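Local coordinates for oxidoreductase, short chain dehydrogenase/reductase family protein (Bifidobacterium adolescentis L2-32, PDB 6OW4) that acts as an NADH-dependent 20beta-hydroxysteroid dehydrogenase of the short-chain dehydrogenase/reductase family, probably reducing the C20 ketone of steroid side chains, at residues Gly174-Thr179 / Asp221-Asn226; Asp35-Arg40 / Val269-Ser274; Gly41-Val46 / Gly65-Leu70; Gly48-Leu53 / Leu70-Ser75. All blocks are in the same frame, centred on the assembly; numbering follows the deposited sequence.

Interaction 1 (Gly174-Thr179 / Asp221-Asn226); sequences GSLIFT and DGIRSN. With NAD (nicotinamide-adenine-dinucleotide), chain N.
Gly174-Thr179 and Ile223-Asn226 run side by side as neighbouring parallel strands of the Rossmann-fold sheet, their short axes 14° apart. The backbone ladder alternates from one strand to the other: Arg224 N gives to Gly174 O, Leu176 N to Arg224 O at 2.7 Å, Asn226 N to Leu176 O, and Phe178 N to Asn226 O. Ahead of it, Gly174 N donates to Gly222 O.

Apolar contacts gather on the face of Leu176 and Ser225, where Leu176 CD1 lies 3.9 Å from Ile223 CG2. Phe178 swings its ring back along the strand, bringing CE1 to 3.4 Å from Ser225 OG, a hydroxyl paired with Ser211.

Ser175, Arg224 and Asn226 put their polar groups on the other face, alongside Ile177. Arg224 NH2 and Ser175 OG do not bond to each other; both are hydrogen-bonded to Leu272 O at the end of helix 262-273. One water bridges the strands, donating to Ser175 OG (2.6 Å) and Leu176 O (2.8 Å) and accepting from Asn226 ND2 (3.1 Å).

Interaction 2 (Asp35-Arg40 / Val269-Ser274); sequences DKFSMR and VLFLAS
The 3-10 turn ending at Phe37 and the loop after it lie against the last turn of helix 262-273, with the CA atoms of Phe37 and Ser274 5.3 Å apart where Ser274 leaves the helix. Met39 does much of the packing. Its chain bends at both chi2 (-68°) and chi3 (-64°), which folds the thioether back over the helix end: SD sits 3.5 Å from Ser274 CA, while CE reaches Ala273 CB at 3.9 Å. Nearer the backbone, Met39 CG touches Leu270 CD1 at 3.6 Å, the two side chains running antiparallel past one another. The same Leu270 methyl presses on Phe37 O, a buried carbonyl that has no hydrogen-bonding partner in the model. Ser274 points toward the loop and sets CB 3.3 Å from Lys36 O; its hydroxyl turns back to the carbonyls of Leu270 and Phe271, either of which it can reach. The Phe37 ring brings CE2 to the edge of the Phe271 ring, 4.1 Å from CD1. Both rings also meet the second subunit: Phe271 stacks on Phe271 of that chain and Phe37 meets its Phe37, while Lys36 NZ forms a salt bridge with Asp263 of that subunit. Within the loop, Ser38 OG accepts from Arg40 N, an ST turn. This is an N-terminal extension packed on the C-terminal end of a Rossmann-domain helix and forming part of a subunit interface of the tetramer.

Interaction 3 (Gly41-Val46 / Gly65-Leu70); sequences GRKGFV and GADVAL
Four backbone hydrogen bonds join Arg42-Val46 to Ala66-Leu70 as parallel strands, their short axes 4.4 Å apart at closest approach. Asp67 N gives to Arg42 O, Gly44 N to Asp67 O at 2.9 Å, Ala69 N to Gly44 O, and Val46 N to Ala69 O at 3.0 Å. Weaker CA-H...O contacts fill in between, among them Val68 CA to Gly44 O.

Apolar packing falls on both faces. On one, Val46 CG2 meets Val68 CG1 at 3.6 Å, on the side packed against helix 52-63. On the other, Phe45 and Ala69 touch through their CB atoms at 3.7 Å; with CG set between the backbone N and the carbonyl carbon (chi1 68°), Phe45 carries its ring away from Ala69 and onto Leu115 of helix 105-119.

The one charged pair meets through carbon. Lys43 runs extended alongside Asp67, its CE 3.5 Å from OD2, yet NZ stays 4.7 Å from that oxygen, so the attraction is probably modest.

With helix 52-63 linking the strands, this is the first beta-alpha-beta unit of the Rossmann fold.

Interaction 4 (Gly48-Leu53 / Leu70-Ser75); sequences GAAGGL and LVDLPS. With NAD (nicotinamide-adenine-dinucleotide), chain N.
Asp72 points its carboxylate at the turn Gly48-Gly51, and Ala50 meets it with both its amide and its methyl. Ala50 N donates to Asp72 OD2 at 3.1 Å, coming to the anti side and 24° out of the carboxylate plane, while Ala50 CB rests 3.2 Å from the same oxygen. The chi1 of Asp72 (-151°) places its CG roughly opposite the backbone N, a setting that also hands both oxygens to the adenosine ribose of NAD: O2B donates to OD1 and O3B to OD2, each at 2.5 Å. This is the glycine-rich dinucleotide-binding turn of the Rossmann fold, with the acidic residue at the end of the second strand that commonly goes with NAD(H) preference. Leu73 N, bonded to the anti lone pair of OD1 at 2.6 Å, further fixes the carboxylate's rotation. Leu73 then lays CD2 against the adenine, 3.3 Å from N1A. Deeper in, Ala49 N donates to Val71 O at 3.1 Å, and the methyl of Ala49 points at the strand, with CB 3.9 Å from Leu70 CB.

In the fold
From the N terminus, residues 35-40 come first, and interaction 2 closes the longest loop by pairing them with the end of helix 262-273; the other three contacts lie nested inside it. Interaction 3 then joins strands 42-47 and 66-72 around helix 52-63. Interaction 4 crosses it, since its segments alternate with those of interaction 3 along the chain, and the two share Leu70, with Val46 O and Val71 N carrying the strand pairing onward. Interaction 1 follows in series, farther across the same sheet, and meets interaction 2 at Leu272 O. Interactions 1 and 4 both reach NAD, Thr179 at the nicotinamide ribose and Asp72 at the adenosine ribose.

Interaction 1 (Gly174-Thr179 / Asp221-Asn226)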
loop_
_atom_site.group_PDB
_atom_site.type_symbol
_atom_site.label_atom_id
_atom_site.label_comp_id
_atom_site.label_asym_id
_atom_site.label_seq_id
_atom_site.Cartn_x
_atom_site.Cartn_y
_atom_site.Cartn_z
ATOM N N GLY F 174 20.990 16.586 2.294
ATOM C CA GLY F 174 20.389 16.547 3.640
ATOM C C GLY F 174 19.311 15.487 3.770
ATOM O O GLY F 174 19.068 14.766 2.786
ATOM N N SER F 175 18.684 15.403 4.947
ATOM C CA SER F 175 17.672 14.375 5.312
ATOM C C SER F 175 16.451 15.041 5.955
ATOM O O SER F 175 16.592 15.593 7.065
ATOM C CB SER F 175 18.270 13.340 6.228
ATOM O OG SER F 175 17.303 12.363 6.589
ATOM N N LEU F 176 15.299 14.980 5.280
ATOM C CA LEU F 176 13.992 15.461 5.800
ATOM C C LEU F 176 13.258 14.283 6.443
ATOM O O LEU F 176 13.086 13.258 5.756
ATOM C CB LEU F 176 13.167 16.050 4.652
ATOM C CG LEU F 176 13.863 17.114 3.806
ATOM C CD1 LEU F 176 13.016 17.469 2.596
ATOM C CD2 LEU F 176 14.168 18.356 4.633
ATOM N N ILE F 177 12.859 14.426 7.710
ATOM C CA ILE F 177 12.013 13.436 8.441
ATOM C C ILE F 177 10.710 14.132 8.848
ATOM O O ILE F 177 10.758 15.035 9.701
ATOM C CB ILE F 177 12.750 12.832 9.656
ATOM C CG1 ILE F 177 14.133 12.288 9.280
ATOM C CG2 ILE F 177 11.893 11.766 10.321
ATOM C CD1 ILE F 177 15.272 13.250 9.536
ATOM N N PHE F 178 9.595 13.724 8.243
ATOM C CA PHE F 178 8.231 14.221 8.546
ATOM C C PHE F 178 7.542 13.215 9.471
ATOM O O PHE F 178 7.524 12.022 9.131
ATOM C CB PHE F 178 7.426 14.401 7.256
ATOM C CG PHE F 178 7.960 15.427 6.287
ATOM C CD1 PHE F 178 9.074 15.161 5.505
ATOM C CD2 PHE F 178 7.322 16.646 6.127
ATOM C CE1 PHE F 178 9.549 16.102 4.603
ATOM C CE2 PHE F 178 7.794 17.584 5.222
ATOM C CZ PHE F 178 8.910 17.312 4.464
ATOM N N THR F 179 7.001 13.674 10.600
ATOM C CA THR F 179 6.171 12.843 11.512
ATOM C C THR F 179 4.771 12.708 10.904
ATOM O O THR F 179 4.049 13.722 10.851
ATOM C CB THR F 179 6.126 13.419 12.933
ATOM O OG1 THR F 179 7.465 13.657 13.366
ATOM C CG2 THR F 179 5.444 12.492 13.915
ATOM N N ASP F 221 19.504 16.755 -5.792
ATOM C CA ASP F 221 20.099 17.789 -4.903
ATOM C C ASP F 221 20.747 17.121 -3.680
ATOM O O ASP F 221 21.257 17.863 -2.811
ATOM C CB ASP F 221 19.041 18.819 -4.493
ATOM C CG ASP F 221 18.356 19.503 -5.669
ATOM O OD1 ASP F 221 19.076 19.952 -6.586
ATOM O OD2 ASP F 221 17.107 19.576 -5.663
ATOM N N GLY F 222 20.732 15.785 -3.613
ATOM C CA GLY F 222 21.332 14.995 -2.520
ATOM C C GLY F 222 20.502 15.047 -1.248
ATOM O O GLY F 222 21.062 14.786 -0.168
ATOM N N ILE F 223 19.207 15.354 -1.368
ATOM C CA ILE F 223 18.256 15.480 -0.223
ATOM C C ILE F 223 17.355 14.241 -0.209
ATOM O O ILE F 223 16.723 13.959 -1.244
ATOM C CB ILE F 223 17.456 16.799 -0.316
ATOM C CG1 ILE F 223 18.388 18.016 -0.301
ATOM C CG2 ILE F 223 16.402 16.881 0.782
ATOM C CD1 ILE F 223 17.711 19.329 -0.622
ATOM N N ARG F 224 17.328 13.521 0.917
ATOM C CA ARG F 224 16.403 12.385 1.174
ATOM C C ARG F 224 15.213 12.905 1.984
ATOM O O ARG F 224 15.413 13.833 2.795
ATOM C CB ARG F 224 17.128 11.250 1.905
ATOM C CG ARG F 224 18.289 10.659 1.120
ATOM C CD ARG F 224 19.001 9.524 1.829
ATOM N NE ARG F 224 19.502 9.894 3.149
ATOM C CZ ARG F 224 18.941 9.566 4.313
ATOM N NH1 ARG F 224 17.829 8.848 4.357
ATOM N NH2 ARG F 224 19.505 9.962 5.442
ATOM N N SER F 225 14.025 12.342 1.752
ATOM C CA SER F 225 12.756 12.706 2.433
ATOM C C SER F 225 11.993 11.433 2.800
ATOM O O SER F 225 11.607 10.690 1.879
ATOM C CB SER F 225 11.913 13.616 1.577
ATOM O OG SER F 225 10.717 13.987 2.253
ATOM N N ASN F 226 11.790 11.202 4.097
ATOM C CA ASN F 226 11.096 10.000 4.628
ATOM C C ASN F 226 10.117 10.432 5.722
ATOM O O ASN F 226 10.260 11.556 6.239
ATOM C CB ASN F 226 12.091 8.960 5.147
ATOM C CG ASN F 226 12.963 8.392 4.048
ATOM O OD1 ASN F 226 12.487 7.640 3.199
ATOM N ND2 ASN F 226 14.239 8.744 4.058
HETATM P PA NAD N . 2.822 16.975 21.576
HETATM O O1A NAD N . 1.468 17.601 21.494
HETATM O O2A NAD N . 3.509 17.390 22.885
HETATM O O5B NAD N . 3.743 17.418 20.357
HETATM C C5B NAD N . 3.266 18.343 19.380
HETATM C C4B NAD N . 4.165 19.610 19.447
HETATM O O4B NAD N . 3.888 20.443 18.151
HETATM C C3B NAD N . 3.896 20.347 20.443
HETATM O O3B NAD N . 5.101 20.684 21.220
HETATM C C2B NAD N . 3.236 21.748 19.837
HETATM O O2B NAD N . 3.603 22.881 20.677
HETATM C C1B NAD N . 3.705 21.877 18.661
HETATM N N9A NAD N . 2.714 22.606 17.805
HETATM C C8A NAD N . 1.411 22.483 17.461
HETATM N N7A NAD N . 1.094 23.511 16.634
HETATM C C5A NAD N . 2.199 24.267 16.471
HETATM C C6A NAD N . 2.419 25.434 15.726
HETATM N N6A NAD N . 1.631 26.269 14.880
HETATM N N1A NAD N . 3.643 26.012 15.724
HETATM C C2A NAD N . 4.671 25.462 16.451
HETATM N N3A NAD N . 4.456 24.305 17.191
HETATM C C4A NAD N . 3.214 23.716 17.193
HETATM O O3 NAD N . 2.648 15.338 21.540
HETATM P PN NAD N . 3.578 14.359 20.662
HETATM O O1N NAD N . 3.186 12.940 20.961
HETATM O O2N NAD N . 5.044 14.584 21.036
HETATM O O5D NAD N . 3.321 14.643 19.113
HETATM C C5D NAD N . 4.385 15.009 18.246
HETATM C C4D NAD N . 4.007 14.644 16.787
HETATM O O4D NAD N . 3.860 13.352 16.681
HETATM C C3D NAD N . 2.678 15.264 16.398
HETATM O O3D NAD N . 2.763 15.793 15.138
HETATM C C2D NAD N . 1.674 14.073 16.430
HETATM O O2D NAD N . 0.562 14.379 15.487
HETATM C C1D NAD N . 2.388 13.062 16.069
HETATM N N1N NAD N . 1.920 11.765 16.568
HETATM C C2N NAD N . 1.996 11.454 17.920
HETATM C C3N NAD N . 1.548 10.208 18.386
HETATM C C7N NAD N . 1.616 9.849 19.890
HETATM O O7N NAD N . 0.802 9.077 20.363
HETATM N N7N NAD N . 2.617 10.403 20.734
HETATM C C4N NAD N . 1.035 9.285 17.494
HETATM C C5N NAD N . 0.962 9.588 16.144
HETATM C C6N NAD N . 1.417 10.832 15.686
HETATM O O HOH W 1 15.042 11.265 5.751
#

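Interaction 2 (Asp35-Arg40 / Val269-Ser274)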
loop_
_atom_site.group_PDB
_atom_site.type_symbol
_atom_site.label_atom_id
_atom_site.label_comp_id
_atom_site.label_asym_id
_atom_site.label_seq_id
_atom_site.Cartn_x
_atom_site.Cartn_y
_atom_site.Cartn_z
ATOM N N ASP F 35 29.951 3.976 12.538
ATOM C CA ASP F 35 30.269 5.376 12.142
ATOM C C ASP F 35 29.094 5.987 11.368
ATOM O O ASP F 35 28.958 7.223 11.394
ATOM C CB ASP F 35 31.535 5.460 11.283
ATOM C CG ASP F 35 32.825 5.162 12.027
ATOM O OD1 ASP F 35 32.922 5.537 13.214
ATOM O OD2 ASP F 35 33.729 4.565 11.406
ATOM N N LYS F 36 28.291 5.155 10.697
ATOM C CA LYS F 36 27.146 5.588 9.850
ATOM C C LYS F 36 26.074 6.282 10.701
ATOM O O LYS F 36 25.390 7.166 10.159
ATOM C CB LYS F 36 26.554 4.387 9.109
ATOM C CG LYS F 36 27.459 3.788 8.043
ATOM C CD LYS F 36 26.713 2.976 7.013
ATOM C CE LYS F 36 27.455 2.853 5.700
ATOM N NZ LYS F 36 26.541 2.468 4.601
ATOM N N PHE F 37 25.936 5.896 11.973
ATOM C CA PHE F 37 24.892 6.390 12.911
ATOM C C PHE F 37 25.361 7.666 13.622
ATOM O O PHE F 37 24.577 8.238 14.407
ATOM C CB PHE F 37 24.525 5.291 13.912
ATOM C CG PHE F 37 23.963 4.050 13.269
ATOM C CD1 PHE F 37 24.800 3.026 12.856
ATOM C CD2 PHE F 37 22.600 3.918 13.054
ATOM C CE1 PHE F 37 24.284 1.888 12.256
ATOM C CE2 PHE F 37 22.084 2.779 12.453
ATOM C CZ PHE F 37 22.927 1.766 12.055
ATOM N N SER F 38 26.599 8.098 13.360
ATOM C CA SER F 38 27.162 9.385 13.841
ATOM C C SER F 38 26.418 10.547 13.174
ATOM O O SER F 38 25.908 10.363 12.052
ATOM C CB SER F 38 28.644 9.469 13.584
ATOM O OG SER F 38 29.145 10.759 13.902
ATOM N N MET F 39 26.353 11.691 13.856
ATOM C CA MET F 39 25.813 12.964 13.313
ATOM C C MET F 39 26.802 14.094 13.625
ATOM O O MET F 39 26.356 15.247 13.791
ATOM C CB MET F 39 24.440 13.277 13.919
ATOM C CG MET F 39 23.361 12.269 13.555
ATOM S SD MET F 39 22.899 12.309 11.798
ATOM C CE MET F 39 22.198 13.952 11.665
ATOM N N ARG F 40 28.098 13.770 13.684
ATOM C CA ARG F 40 29.189 14.731 13.994
ATOM C C ARG F 40 29.419 15.633 12.777
ATOM O O ARG F 40 29.391 15.117 11.642
ATOM C CB ARG F 40 30.468 13.993 14.400
ATOM C CG ARG F 40 30.347 13.239 15.716
ATOM C CD ARG F 40 31.649 13.185 16.492
ATOM N NE ARG F 40 31.483 12.516 17.776
ATOM C CZ ARG F 40 30.885 13.039 18.846
ATOM N NH1 ARG F 40 30.378 14.262 18.810
ATOM N NH2 ARG F 40 30.795 12.329 19.958
ATOM N N VAL F 269 14.459 8.267 14.155
ATOM C CA VAL F 269 14.812 9.618 13.619
ATOM C C VAL F 269 16.318 9.647 13.334
ATOM O O VAL F 269 16.702 10.101 12.241
ATOM C CB VAL F 269 14.393 10.747 14.584
ATOM C CG1 VAL F 269 15.001 12.090 14.198
ATOM C CG2 VAL F 269 12.880 10.862 14.688
ATOM N N LEU F 270 17.130 9.175 14.283
ATOM C CA LEU F 270 18.610 9.098 14.147
ATOM C C LEU F 270 18.962 8.310 12.880
ATOM O O LEU F 270 19.761 8.825 12.072
ATOM C CB LEU F 270 19.204 8.445 15.398
ATOM C CG LEU F 270 20.723 8.264 15.392
ATOM C CD1 LEU F 270 21.431 9.555 15.009
ATOM C CD2 LEU F 270 21.214 7.774 16.745
ATOM N N PHE F 271 18.373 7.120 12.710
ATOM C CA PHE F 271 18.598 6.211 11.554
ATOM C C PHE F 271 18.324 6.957 10.241
ATOM O O PHE F 271 19.172 6.895 9.331
ATOM C CB PHE F 271 17.732 4.952 11.674
ATOM C CG PHE F 271 17.724 4.076 10.445
ATOM C CD1 PHE F 271 18.863 3.384 10.060
ATOM C CD2 PHE F 271 16.583 3.949 9.668
ATOM C CE1 PHE F 271 18.859 2.585 8.927
ATOM C CE2 PHE F 271 16.581 3.150 8.535
ATOM C CZ PHE F 271 17.719 2.467 8.168
ATOM N N LEU F 272 17.178 7.642 10.148
ATOM C CA LEU F 272 16.736 8.361 8.920
ATOM C C LEU F 272 17.600 9.610 8.703
ATOM O O LEU F 272 17.914 9.905 7.536
ATOM C CB LEU F 272 15.251 8.724 9.033
ATOM C CG LEU F 272 14.272 7.556 8.897
ATOM C CD1 LEU F 272 12.836 8.027 9.065
ATOM C CD2 LEU F 272 14.437 6.848 7.559
ATOM N N ALA F 273 17.977 10.306 9.779
ATOM C CA ALA F 273 18.814 11.530 9.742
ATOM C C ALA F 273 20.251 11.177 9.331
ATOM O O ALA F 273 20.855 11.966 8.576
ATOM C CB ALA F 273 18.775 12.225 11.082
ATOM N N SER F 274 20.767 10.035 9.801
ATOM C CA SER F 274 22.180 9.595 9.636
ATOM C C SER F 274 22.373 8.863 8.300
ATOM O O SER F 274 21.374 8.636 7.593
ATOM C CB SER F 274 22.613 8.745 10.809
ATOM O OG SER F 274 21.980 7.474 10.791
#

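Interaction 3 (Gly41-Val46 / Gly65-Leu70)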
loop_
_atom_site.group_PDB
_atom_site.type_symbol
_atom_site.label_atom_id
_atom_site.label_comp_id
_atom_site.label_asym_id
_atom_site.label_seq_id
_atom_site.Cartn_x
_atom_site.Cartn_y
_atom_site.Cartn_z
ATOM N N GLY F 41 29.621 16.931 13.022
ATOM C CA GLY F 41 29.830 17.961 11.986
ATOM C C GLY F 41 28.568 18.231 11.182
ATOM O O GLY F 41 28.701 18.742 10.051
ATOM N N ARG F 42 27.391 17.918 11.741
ATOM C CA ARG F 42 26.074 18.111 11.075
ATOM C C ARG F 42 25.208 19.049 11.920
ATOM O O ARG F 42 25.392 19.071 13.154
ATOM C CB ARG F 42 25.374 16.767 10.850
ATOM C CG ARG F 42 25.935 15.969 9.682
ATOM C CD ARG F 42 25.083 14.769 9.312
ATOM N NE ARG F 42 23.781 15.141 8.768
ATOM C CZ ARG F 42 22.922 14.300 8.194
ATOM N NH1 ARG F 42 23.215 13.015 8.076
ATOM N NH2 ARG F 42 21.765 14.750 7.741
ATOM N N LYS F 43 24.312 19.784 11.259
ATOM C CA LYS F 43 23.438 20.814 11.876
ATOM C C LYS F 43 22.029 20.674 11.294
ATOM O O LYS F 43 21.913 20.332 10.102
ATOM C CB LYS F 43 24.014 22.209 11.615
ATOM C CG LYS F 43 25.511 22.341 11.862
ATOM C CD LYS F 43 26.037 23.733 11.632
ATOM C CE LYS F 43 27.529 23.837 11.854
ATOM N NZ LYS F 43 28.083 25.065 11.237
ATOM N N GLY F 44 21.006 20.928 12.112
ATOM C CA GLY F 44 19.592 20.807 11.717
ATOM C C GLY F 44 18.669 21.306 12.809
ATOM O O GLY F 44 19.183 21.779 13.837
ATOM N N PHE F 45 17.355 21.203 12.599
ATOM C CA PHE F 45 16.325 21.673 13.559
ATOM C C PHE F 45 15.229 20.615 13.719
ATOM O O PHE F 45 15.066 19.746 12.841
ATOM C CB PHE F 45 15.768 23.031 13.121
ATOM C CG PHE F 45 14.939 23.022 11.862
ATOM C CD1 PHE F 45 15.525 23.225 10.621
ATOM C CD2 PHE F 45 13.567 22.839 11.921
ATOM C CE1 PHE F 45 14.756 23.230 9.467
ATOM C CE2 PHE F 45 12.800 22.844 10.767
ATOM C CZ PHE F 45 13.395 23.040 9.542
ATOM N N VAL F 46 14.513 20.703 14.841
ATOM C CA VAL F 46 13.390 19.802 15.230
ATOM C C VAL F 46 12.201 20.683 15.623
ATOM O O VAL F 46 12.374 21.526 16.523
ATOM C CB VAL F 46 13.798 18.867 16.385
ATOM C CG1 VAL F 46 12.630 18.016 16.857
ATOM C CG2 VAL F 46 14.991 17.995 16.017
ATOM N N GLY F 65 25.999 13.821 17.962
ATOM C CA GLY F 65 26.975 14.924 17.846
ATOM C C GLY F 65 26.550 15.972 16.832
ATOM O O GLY F 65 27.428 16.451 16.092
ATOM N N ALA F 66 25.261 16.336 16.813
ATOM C CA ALA F 66 24.656 17.282 15.845
ATOM C C ALA F 66 24.194 18.556 16.560
ATOM O O ALA F 66 23.661 18.448 17.681
ATOM C CB ALA F 66 23.498 16.624 15.135
ATOM N N ASP F 67 24.383 19.714 15.921
ATOM C CA ASP F 67 23.790 21.009 16.350
ATOM C C ASP F 67 22.290 20.963 16.040
ATOM O O ASP F 67 21.941 20.701 14.871
ATOM C CB ASP F 67 24.477 22.195 15.669
ATOM C CG ASP F 67 25.970 22.288 15.941
ATOM O OD1 ASP F 67 26.425 21.692 16.940
ATOM O OD2 ASP F 67 26.667 22.957 15.152
ATOM N N VAL F 68 21.441 21.192 17.048
ATOM C CA VAL F 68 19.956 21.065 16.943
ATOM C C VAL F 68 19.306 22.367 17.429
ATOM O O VAL F 68 19.498 22.724 18.607
ATOM C CB VAL F 68 19.430 19.849 17.731
ATOM C CG1 VAL F 68 18.008 19.494 17.323
ATOM C CG2 VAL F 68 20.339 18.638 17.591
ATOM N N ALA F 69 18.563 23.044 16.548
ATOM C CA ALA F 69 17.660 24.164 16.894
ATOM C C ALA F 69 16.320 23.578 17.350
ATOM O O ALA F 69 15.691 22.866 16.546
ATOM C CB ALA F 69 17.491 25.086 15.714
ATOM N N LEU F 70 15.925 23.842 18.599
ATOM C CA LEU F 70 14.654 23.354 19.199
ATOM C C LEU F 70 13.544 24.359 18.869
ATOM O O LEU F 70 13.554 25.464 19.445
ATOM C CB LEU F 70 14.832 23.183 20.712
ATOM C CG LEU F 70 16.030 22.342 21.153
ATOM C CD1 LEU F 70 16.046 22.180 22.665
ATOM C CD2 LEU F 70 16.032 20.980 20.474
#

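Interaction 4 (Gly48-Leu53 / Leu70-Ser75)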
loop_
_atom_site.group_PDB
_atom_site.type_symbol
_atom_site.label_atom_id
_atom_site.label_comp_id
_atom_site.label_asym_id
_atom_site.label_seq_id
_atom_site.Cartn_x
_atom_site.Cartn_y
_atom_site.Cartn_z
ATOM N N GLY F 48 8.107 21.101 17.022
ATOM C CA GLY F 48 7.382 20.505 18.159
ATOM C C GLY F 48 8.346 19.945 19.193
ATOM O O GLY F 48 8.023 18.900 19.792
ATOM N N ALA F 49 9.480 20.625 19.403
ATOM C CA ALA F 49 10.641 20.150 20.195
ATOM C C ALA F 49 10.432 20.401 21.695
ATOM O O ALA F 49 11.381 20.143 22.463
ATOM C CB ALA F 49 11.905 20.811 19.702
ATOM N N ALA F 50 9.257 20.894 22.101
ATOM C CA ALA F 50 8.822 20.982 23.516
ATOM C C ALA F 50 8.143 19.666 23.915
ATOM O O ALA F 50 8.299 19.255 25.081
ATOM C CB ALA F 50 7.906 22.165 23.718
ATOM N N GLY F 51 7.427 19.034 22.976
ATOM C CA GLY F 51 6.745 17.738 23.166
ATOM C C GLY F 51 7.728 16.585 23.306
ATOM O O GLY F 51 8.926 16.788 23.022
ATOM N N GLY F 52 7.231 15.413 23.717
ATOM C CA GLY F 52 8.033 14.218 24.050
ATOM C C GLY F 52 8.864 13.721 22.879
ATOM O O GLY F 52 10.084 13.539 23.062
ATOM N N LEU F 53 8.233 13.496 21.722
ATOM C CA LEU F 53 8.894 12.963 20.498
ATOM C C LEU F 53 9.944 13.962 20.008
ATOM O O LEU F 53 11.039 13.519 19.628
ATOM C CB LEU F 53 7.849 12.711 19.408
ATOM C CG LEU F 53 6.804 11.640 19.716
ATOM C CD1 LEU F 53 5.919 11.388 18.505
ATOM C CD2 LEU F 53 7.461 10.347 20.162
ATOM N N LEU F 70 15.925 23.842 18.599
ATOM C CA LEU F 70 14.654 23.354 19.199
ATOM C C LEU F 70 13.544 24.359 18.869
ATOM O O LEU F 70 13.554 25.464 19.445
ATOM C CB LEU F 70 14.832 23.183 20.712
ATOM C CG LEU F 70 16.030 22.342 21.153
ATOM C CD1 LEU F 70 16.046 22.180 22.665
ATOM C CD2 LEU F 70 16.032 20.980 20.474
ATOM N N VAL F 71 12.639 23.984 17.962
ATOM C CA VAL F 71 11.579 24.872 17.403
ATOM C C VAL F 71 10.222 24.450 17.978
ATOM O O VAL F 71 9.886 23.254 17.893
ATOM C CB VAL F 71 11.583 24.840 15.862
ATOM C CG1 VAL F 71 10.509 25.742 15.271
ATOM C CG2 VAL F 71 12.952 25.193 15.297
ATOM N N ASP F 72 9.486 25.406 18.552
ATOM C CA ASP F 72 8.097 25.224 19.052
ATOM C C ASP F 72 7.448 26.608 19.203
ATOM O O ASP F 72 8.075 27.605 18.790
ATOM C CB ASP F 72 8.081 24.409 20.350
ATOM C CG ASP F 72 6.810 23.597 20.548
ATOM O OD1 ASP F 72 5.721 24.199 20.510
ATOM O OD2 ASP F 72 6.918 22.370 20.728
ATOM N N LEU F 73 6.238 26.662 19.767
ATOM C CA LEU F 73 5.417 27.896 19.891
ATOM C C LEU F 73 6.154 28.940 20.727
ATOM O O LEU F 73 6.944 28.595 21.604
ATOM C CB LEU F 73 4.070 27.538 20.526
ATOM C CG LEU F 73 3.119 26.734 19.641
ATOM C CD1 LEU F 73 1.950 26.197 20.453
ATOM C CD2 LEU F 73 2.616 27.576 18.478
ATOM N N PRO F 74 5.913 30.248 20.474
ATOM C CA PRO F 74 6.441 31.323 21.317
ATOM C C PRO F 74 6.240 31.096 22.825
ATOM O O PRO F 74 7.106 31.484 23.590
ATOM C CB PRO F 74 5.634 32.549 20.863
ATOM C CG PRO F 74 5.308 32.263 19.414
ATOM C CD PRO F 74 5.124 30.762 19.342
ATOM N N SER F 75 5.118 30.473 23.203
ATOM C CA SER F 75 4.712 30.184 24.605
ATOM C C SER F 75 5.701 29.227 25.288
ATOM O O SER F 75 5.759 29.246 26.533
ATOM C CB SER F 75 3.310 29.633 24.652
ATOM O OG SER F 75 3.208 28.441 23.888
HETATM P PA NAD N . 2.822 16.975 21.576
HETATM O O1A NAD N . 1.468 17.601 21.494
HETATM O O2A NAD N . 3.509 17.390 22.885
HETATM O O5B NAD N . 3.743 17.418 20.357
HETATM C C5B NAD N . 3.266 18.343 19.380
HETATM C C4B NAD N . 4.165 19.610 19.447
HETATM O O4B NAD N . 3.888 20.443 18.151
HETATM C C3B NAD N . 3.896 20.347 20.443
HETATM O O3B NAD N . 5.101 20.684 21.220
HETATM C C2B NAD N . 3.236 21.748 19.837
HETATM O O2B NAD N . 3.603 22.881 20.677
HETATM C C1B NAD N . 3.705 21.877 18.661
HETATM N N9A NAD N . 2.714 22.606 17.805
HETATM C C8A NAD N . 1.411 22.483 17.461
HETATM N N7A NAD N . 1.094 23.511 16.634
HETATM C C5A NAD N . 2.199 24.267 16.471
HETATM C C6A NAD N . 2.419 25.434 15.726
HETATM N N6A NAD N . 1.631 26.269 14.880
HETATM N N1A NAD N . 3.643 26.012 15.724
HETATM C C2A NAD N . 4.671 25.462 16.451
HETATM N N3A NAD N . 4.456 24.305 17.191
HETATM C C4A NAD N . 3.214 23.716 17.193
HETATM O O3 NAD N . 2.648 15.338 21.540
HETATM P PN NAD N . 3.578 14.359 20.662
HETATM O O1N NAD N . 3.186 12.940 20.961
HETATM O O2N NAD N . 5.044 14.584 21.036
HETATM O O5D NAD N . 3.321 14.643 19.113
HETATM C C5D NAD N . 4.385 15.009 18.246
HETATM C C4D NAD N . 4.007 14.644 16.787
HETATM O O4D NAD N . 3.860 13.352 16.681
HETATM C C3D NAD N . 2.678 15.264 16.398
HETATM O O3D NAD N . 2.763 15.793 15.138
HETATM C C2D NAD N . 1.674 14.073 16.430
HETATM O O2D NAD N . 0.562 14.379 15.487
HETATM C C1D NAD N . 2.388 13.062 16.069
HETATM N N1N NAD N . 1.920 11.765 16.568
HETATM C C2N NAD N . 1.996 11.454 17.920
HETATM C C3N NAD N . 1.548 10.208 18.386
HETATM C C7N NAD N . 1.616 9.849 19.890
HETATM O O7N NAD N . 0.802 9.077 20.363
HETATM N N7N NAD N . 2.617 10.403 20.734
HETATM C C4N NAD N . 1.035 9.285 17.494
HETATM C C5N NAD N . 0.962 9.588 16.144
HETATM C C6N NAD N . 1.417 10.832 15.686
#